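Local coordinates for peptidase S9 prolyl oligopeptidase catalytic domain-containing protein (Pyrococcus horikoshii, PDB 4HXF) that probably cleaves peptides as a serine protease of the prolyl oligopeptidase family, an acylaminoacyl peptidase that assembles into a self-compartmentalizing hexamer, at residues 571-574 with 579-582; 358-363 with 426-431. One frame throughout, in Å; residues are numbered along the deposited sequence.

Contact 1 of 2, residues 571-574 with 579-582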
ATOM      1  N   ALA A 571     -35.057 -13.583  -0.648  1.00 12.37           N
ATOM      2  CA  ALA A 571     -33.880 -12.790  -1.011  1.00 12.78           C
ATOM      3  C   ALA A 571     -33.499 -12.009   0.225  1.00 12.64           C
ATOM      4  O   ALA A 571     -34.325 -11.185   0.683  1.00 13.39           O
ATOM      5  CB  ALA A 571     -34.176 -11.878  -2.242  1.00 13.88           C
ATOM      6  N   ILE A 572     -32.306 -12.235   0.766  1.00 12.70           N
ATOM      7  CA  ILE A 572     -31.828 -11.610   1.992  1.00 11.74           C
ATOM      8  C   ILE A 572     -30.682 -10.694   1.629  1.00 11.91           C
ATOM      9  O   ILE A 572     -29.576 -11.117   1.230  1.00 13.18           O
ATOM     10  CB  ILE A 572     -31.388 -12.595   3.071  1.00 13.29           C
ATOM     11  CG1 ILE A 572     -32.563 -13.570   3.353  1.00 14.58           C
ATOM     12  CG2 ILE A 572     -30.963 -11.830   4.337  1.00 13.19           C
ATOM     13  CD1 ILE A 572     -32.155 -14.746   4.287  1.00 15.34           C
ATOM     14  N   PHE A 573     -30.962  -9.393   1.554  1.00 12.32           N
ATOM     15  CA  PHE A 573     -29.921  -8.439   1.233  1.00 13.31           C
ATOM     16  C   PHE A 573     -29.009  -8.249   2.443  1.00 13.57           C
ATOM     17  O   PHE A 573     -29.475  -8.181   3.578  1.00 13.14           O
ATOM     18  CB  PHE A 573     -30.589  -7.116   0.835  1.00 12.66           C
ATOM     19  CG  PHE A 573     -31.129  -7.119  -0.606  1.00 13.08           C
ATOM     20  CD1 PHE A 573     -32.309  -7.796  -0.882  1.00 15.23           C
ATOM     21  CD2 PHE A 573     -30.374  -6.652  -1.705  1.00 13.26           C
ATOM     22  CE1 PHE A 573     -32.778  -7.898  -2.152  1.00 14.21           C
ATOM     23  CE2 PHE A 573     -30.855  -6.783  -2.971  1.00 13.68           C
ATOM     24  CZ  PHE A 573     -32.019  -7.448  -3.212  1.00 13.67           C
ATOM     25  N   LYS A 574     -27.742  -8.323   2.171  1.00 14.64           N
ATOM     26  CA  LYS A 574     -26.685  -8.438   3.174  1.00 16.71           C
ATOM     27  C   LYS A 574     -26.530  -7.123   3.933  1.00 18.76           C
ATOM     28  O   LYS A 574     -26.127  -7.167   5.106  1.00 20.67           O
ATOM     29  CB  LYS A 574     -25.373  -8.821   2.517  1.00 20.12           C
ATOM     30  CG  LYS A 574     -25.374 -10.243   1.883  1.00 23.36           C
ATOM     31  CD  LYS A 574     -23.918 -10.587   1.632  1.00 29.35           C
ATOM     32  CE  LYS A 574     -23.835 -11.715   0.628  1.00 33.41           C
ATOM     33  NZ  LYS A 574     -22.478 -11.918   0.101  1.00 33.96           N
ATOM     34  N   GLY A 579     -35.685   0.822   5.186  1.00 17.69           N
ATOM     35  CA  GLY A 579     -35.912   1.595   3.961  1.00 17.82           C
ATOM     36  C   GLY A 579     -34.964   1.283   2.802  1.00 16.58           C
ATOM     37  O   GLY A 579     -34.843   2.111   1.904  1.00 17.57           O
ATOM     38  N   HIS A 580     -34.296   0.128   2.813  1.00 15.41           N
ATOM     39  CA  HIS A 580     -33.245  -0.159   1.825  1.00 14.99           C
ATOM     40  C   HIS A 580     -33.702  -0.123   0.375  1.00 16.82           C
ATOM     41  O   HIS A 580     -32.859   0.129  -0.485  1.00 17.09           O
ATOM     42  CB  HIS A 580     -32.610  -1.499   2.121  1.00 16.47           C
ATOM     43  CG  HIS A 580     -33.524  -2.682   1.843  1.00 15.80           C
ATOM     44  ND1 HIS A 580     -33.316  -3.549   0.789  1.00 16.59           N
ATOM     45  CD2 HIS A 580     -34.553  -3.220   2.596  1.00 15.07           C
ATOM     46  CE1 HIS A 580     -34.232  -4.540   0.819  1.00 16.64           C
ATOM     47  NE2 HIS A 580     -35.033  -4.321   1.920  1.00 15.75           N
ATOM     48  N   SER A 581     -35.016  -0.252   0.124  1.00 16.18           N
ATOM     49  CA  SER A 581     -35.505  -0.319  -1.268  1.00 17.20           C
ATOM     50  C   SER A 581     -35.186   1.057  -1.914  1.00 17.45           C
ATOM     51  O   SER A 581     -34.953   1.151  -3.128  1.00 16.81           O
ATOM     52  CB  SER A 581     -36.988  -0.655  -1.298  1.00 17.52           C
ATOM     53  OG  SER A 581     -37.700   0.362  -0.572  1.00 16.45           O
ATOM     54  N   ILE A 582     -35.205   2.083  -1.058  1.00 18.82           N
ATOM     55  CA  ILE A 582     -34.909   3.467  -1.519  1.00 18.24           C
ATOM     56  C   ILE A 582     -33.577   4.000  -1.018  1.00 18.83           C
ATOM     57  O   ILE A 582     -32.978   4.839  -1.658  1.00 19.90           O
ATOM     58  CB  ILE A 582     -36.108   4.464  -1.259  1.00 23.25           C
ATOM     59  CG1 ILE A 582     -36.529   4.453   0.160  1.00 28.61           C
ATOM     60  CG2 ILE A 582     -37.352   4.126  -2.150  1.00 24.34           C
ATOM     61  CD1 ILE A 582     -37.498   5.629   0.432  1.00 31.47           C
TER
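F573 and H580 meet ring to ring between strand 568-573 and the first turn of helix 580-583. The nearest atoms are CD1 of F573 and CE1 of H580, 4.1 Å apart. The ring centroids lie 5.7 Å apart and the planes are inclined at 41°, so the pair is oblique. The two side chains cross at about a right angle. H580 has its CG between the backbone N and the carbonyl carbon (chi1 70°), which carries the imidazole toward the strand.

The closely surrounded part is this buried ring pair: I541 touches both side chains, the H588 ring meets both rings, and R592 and L595 of helix 586-605 pack on F573. The outer ends of the segments take no part in the packing; K574 is partly exposed. In a second subunit, D128 O hydrogen-bonds K574 NZ, F131 meets the F573 ring, and a strand pairs antiparallel with residues 571-573, so the sheet runs on across the interface.

Both imidazole nitrogens of H580 are used: ND1 hydrogen-bonds H588 NE2, and NE2 hydrogen-bonds N489 OD1. These two bonds fix the ring's rotation and satisfy its buried polar atoms. Toward F573 the imidazole offers carbon rather than nitrogen, so this contact is van der Waals packing, with the polarity of H580 spent on other partners.

Contact 2 of 2, residues 358-363 with 426-431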
ATOM      1  N   SER A 358     -66.556   0.958   1.568  1.00 20.00           N
ATOM      2  CA  SER A 358     -66.095  -0.207   2.290  1.00 20.06           C
ATOM      3  C   SER A 358     -66.692  -0.239   3.677  1.00 21.46           C
ATOM      4  O   SER A 358     -66.271   0.504   4.552  1.00 20.41           O
ATOM      5  CB  SER A 358     -64.598  -0.200   2.346  1.00 18.36           C
ATOM      6  OG  SER A 358     -64.175  -1.430   2.959  1.00 18.63           O
ATOM      7  N   ILE A 359     -67.619  -1.165   3.859  1.00 23.35           N
ATOM      8  CA  ILE A 359     -68.264  -1.412   5.167  1.00 24.21           C
ATOM      9  C   ILE A 359     -69.063  -0.088   5.422  1.00 28.12           C
ATOM     10  O   ILE A 359     -69.956   0.269   4.621  1.00 37.56           O
ATOM     11  CB  ILE A 359     -67.297  -1.881   6.297  1.00 24.86           C
ATOM     12  CG1 ILE A 359     -66.442  -3.087   5.829  1.00 23.50           C
ATOM     13  CG2 ILE A 359     -68.123  -2.280   7.573  1.00 27.00           C
ATOM     14  CD1 ILE A 359     -65.408  -3.504   6.885  1.00 24.50           C
ATOM     15  N   ASP A 360     -68.627   0.655   6.424  1.00 26.83           N
ATOM     16  CA  ASP A 360     -69.179   1.902   6.896  1.00 29.69           C
ATOM     17  C   ASP A 360     -68.518   3.170   6.341  1.00 31.45           C
ATOM     18  O   ASP A 360     -68.930   4.217   6.669  1.00 27.81           O
ATOM     19  CB  ASP A 360     -69.149   1.923   8.475  1.00 29.00           C
ATOM     20  CG  ASP A 360     -67.748   1.710   9.097  1.00 33.74           C
ATOM     21  OD1 ASP A 360     -66.877   1.108   8.457  1.00 22.98           O
ATOM     22  OD2 ASP A 360     -67.560   2.112  10.268  1.00 34.77           O
ATOM     23  N   LEU A 361     -67.507   3.079   5.457  1.00 24.32           N
ATOM     24  CA  LEU A 361     -66.760   4.267   5.066  1.00 23.06           C
ATOM     25  C   LEU A 361     -66.752   4.394   3.549  1.00 22.75           C
ATOM     26  O   LEU A 361     -67.005   3.457   2.860  1.00 22.87           O
ATOM     27  CB  LEU A 361     -65.318   4.114   5.526  1.00 22.07           C
ATOM     28  CG  LEU A 361     -65.022   4.140   7.046  1.00 26.37           C
ATOM     29  CD1 LEU A 361     -63.564   3.928   7.376  1.00 23.04           C
ATOM     30  CD2 LEU A 361     -65.583   5.486   7.575  1.00 27.44           C
ATOM     31  N   GLU A 362     -66.422   5.581   3.099  1.00 22.42           N
ATOM     32  CA  GLU A 362     -66.054   5.859   1.689  1.00 22.51           C
ATOM     33  C   GLU A 362     -64.584   6.216   1.657  1.00 20.11           C
ATOM     34  O   GLU A 362     -64.112   7.000   2.477  1.00 20.30           O
ATOM     35  CB  GLU A 362     -66.959   6.932   1.062  1.00 23.59           C
ATOM     36  CG  GLU A 362     -66.684   7.135  -0.444  1.00 27.53           C
ATOM     37  CD  GLU A 362     -67.647   8.112  -1.123  1.00 31.50           C
ATOM     38  OE1 GLU A 362     -67.168   9.188  -1.559  1.00 34.39           O
ATOM     39  OE2 GLU A 362     -68.861   7.843  -1.057  1.00 42.61           O
ATOM     40  N   LEU A 363     -63.785   5.572   0.775  1.00 18.93           N
ATOM     41  CA  LEU A 363     -62.303   5.666   0.812  1.00 17.04           C
ATOM     42  C   LEU A 363     -61.769   6.063  -0.554  1.00 16.79           C
ATOM     43  O   LEU A 363     -62.495   6.003  -1.594  1.00 18.09           O
ATOM     44  CB  LEU A 363     -61.716   4.249   1.130  1.00 17.40           C
ATOM     45  CG  LEU A 363     -62.152   3.584   2.431  1.00 21.18           C
ATOM     46  CD1 LEU A 363     -61.326   2.273   2.634  1.00 21.68           C
ATOM     47  CD2 LEU A 363     -61.922   4.442   3.579  1.00 26.73           C
ATOM     48  N   ALA A 426     -57.499   7.043  11.336  1.00 12.72           N
ATOM     49  CA  ALA A 426     -56.221   6.386  11.671  1.00 13.47           C
ATOM     50  C   ALA A 426     -56.278   5.392  12.797  1.00 13.84           C
ATOM     51  O   ALA A 426     -55.711   4.306  12.738  1.00 14.29           O
ATOM     52  CB  ALA A 426     -55.167   7.444  11.975  1.00 11.92           C
ATOM     53  N   LEU A 427     -57.027   5.715  13.824  1.00 15.23           N
ATOM     54  CA  LEU A 427     -57.084   4.884  15.027  1.00 14.03           C
ATOM     55  C   LEU A 427     -57.940   3.642  14.876  1.00 15.69           C
ATOM     56  O   LEU A 427     -57.843   2.713  15.677  1.00 14.69           O
ATOM     57  CB  LEU A 427     -57.553   5.706  16.208  1.00 14.35           C
ATOM     58  CG  LEU A 427     -56.600   6.881  16.565  1.00 14.75           C
ATOM     59  CD1 LEU A 427     -57.116   7.644  17.776  1.00 16.43           C
ATOM     60  CD2 LEU A 427     -55.115   6.436  16.826  1.00 16.86           C
ATOM     61  N   ARG A 428     -58.724   3.614  13.821  1.00 16.62           N
ATOM     62  CA  ARG A 428     -59.583   2.424  13.604  1.00 17.01           C
ATOM     63  C   ARG A 428     -58.809   1.099  13.506  1.00 15.86           C
ATOM     64  O   ARG A 428     -59.447   0.061  13.731  1.00 15.13           O
ATOM     65  CB  ARG A 428     -60.397   2.561  12.266  1.00 18.47           C
ATOM     66  CG  ARG A 428     -61.581   3.439  12.457  1.00 21.38           C
ATOM     67  CD  ARG A 428     -62.274   3.719  11.187  1.00 23.80           C
ATOM     68  NE  ARG A 428     -63.512   4.542  11.222  1.00 27.54           N
ATOM     69  CZ  ARG A 428     -64.745   4.045  11.281  1.00 23.68           C
ATOM     70  NH1 ARG A 428     -65.006   2.754  11.448  1.00 24.68           N
ATOM     71  NH2 ARG A 428     -65.739   4.846  11.200  1.00 30.32           N
ATOM     72  N   VAL A 429     -57.562   1.134  13.053  1.00 14.09           N
ATOM     73  CA  VAL A 429     -56.763  -0.060  12.785  1.00 13.82           C
ATOM     74  C   VAL A 429     -56.281  -0.693  14.084  1.00 14.22           C
ATOM     75  O   VAL A 429     -55.909  -1.856  14.086  1.00 16.24           O
ATOM     76  CB  VAL A 429     -55.592   0.187  11.771  1.00 14.37           C
ATOM     77  CG1 VAL A 429     -54.494   1.058  12.453  1.00 14.28           C
ATOM     78  CG2 VAL A 429     -55.039  -1.164  11.254  1.00 16.03           C
ATOM     79  N   LEU A 430     -56.237   0.108  15.187  1.00 16.16           N
ATOM     80  CA  LEU A 430     -55.550  -0.407  16.425  1.00 14.72           C
ATOM     81  C   LEU A 430     -56.379  -1.640  16.957  1.00 13.93           C
ATOM     82  O   LEU A 430     -57.620  -1.631  17.030  1.00 14.55           O
ATOM     83  CB  LEU A 430     -55.494   0.674  17.506  1.00 15.34           C
ATOM     84  CG  LEU A 430     -54.724   1.989  17.133  1.00 15.32           C
ATOM     85  CD1 LEU A 430     -54.609   2.826  18.397  1.00 18.19           C
ATOM     86  CD2 LEU A 430     -53.385   1.733  16.473  1.00 15.62           C
ATOM     87  N   GLU A 431     -55.626  -2.712  17.194  1.00 14.11           N
ATOM     88  CA  GLU A 431     -56.126  -4.014  17.604  1.00 13.88           C
ATOM     89  C   GLU A 431     -56.929  -4.705  16.514  1.00 14.48           C
ATOM     90  O   GLU A 431     -57.561  -5.714  16.778  1.00 15.95           O
ATOM     91  CB  GLU A 431     -56.946  -3.995  18.956  1.00 15.80           C
ATOM     92  CG  GLU A 431     -56.154  -3.364  20.100  1.00 15.54           C
ATOM     93  CD  GLU A 431     -56.909  -3.517  21.413  1.00 20.83           C
ATOM     94  OE1 GLU A 431     -57.453  -2.489  21.849  1.00 20.01           O
ATOM     95  OE2 GLU A 431     -57.080  -4.648  21.940  1.00 20.50           O
TER
HETATM   96  O   HOH W   1     -68.517   4.659  10.632  1.00 49.53           O
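D360 and R428 form a salt bridge at the surface, tying a turn to residues 426-431. NH1 of R428 donates to OD2 of D360 at 2.9 Å. The bond is bent, with an angle of 141° at the hydrogen. NH1 reaches the syn side of OD2 from somewhat out of the carboxylate plane, and OD2 is tilted from the guanidinium plane. The two planes stand 75° apart, so this is not a flat two-pronged pairing. R428 is extended from CG to NE, which lets its head span the gap to the turn.

One water adds a second link. It donates to OD2 of D360 at 2.7 Å and accepts from NH2 of R428 at 2.8 Å, lying in the guanidinium plane at its edge. OD2 thus takes two hydrogen bonds. The other carboxylate oxygen, OD1, makes a salt bridge with R416. The R416 and R428 head groups are close, and D360 probably offsets their like charges.

The nonpolar part belongs to L361. Its CD2 lies over one face of the guanidinium, 3.7 Å from NH2 of R428. Its CD1 is 3.9 Å from NE of R428. An alanine replacing R428 would probably leave OD2 of D360 without its charged mate on this side and strip L361 of its guanidinium cover.

D360 sits in a type II' beta turn from S358 to L361, closed by S358 N to L361 O and L361 N to S358 O bonds. This is a beta hairpin, joining strands 352-358 and 361-368 at one edge of the central sheet of the alpha/beta-hydrolase fold.

In the fold
Both contacts reach the eight-stranded sheet of the hydrolase domain, but near its two ends in strand order. Contact 1 uses 568-573, the outermost strand of this chain on one side, where the sheet continues into a second subunit. Contact 2 uses the hairpin of 352-358 and 361-368 on the other. Their centres are about 31 Å apart and they do not touch. Contact 1 is buried and local, joining a strand to the short helix that soon follows it. Contact 2 is on the surface and joins segments 63 residues apart. Chemistry follows place: aromatic packing next to a subunit interface in contact 1, charge pairing with water in contact 2, whose segments no other chain touches.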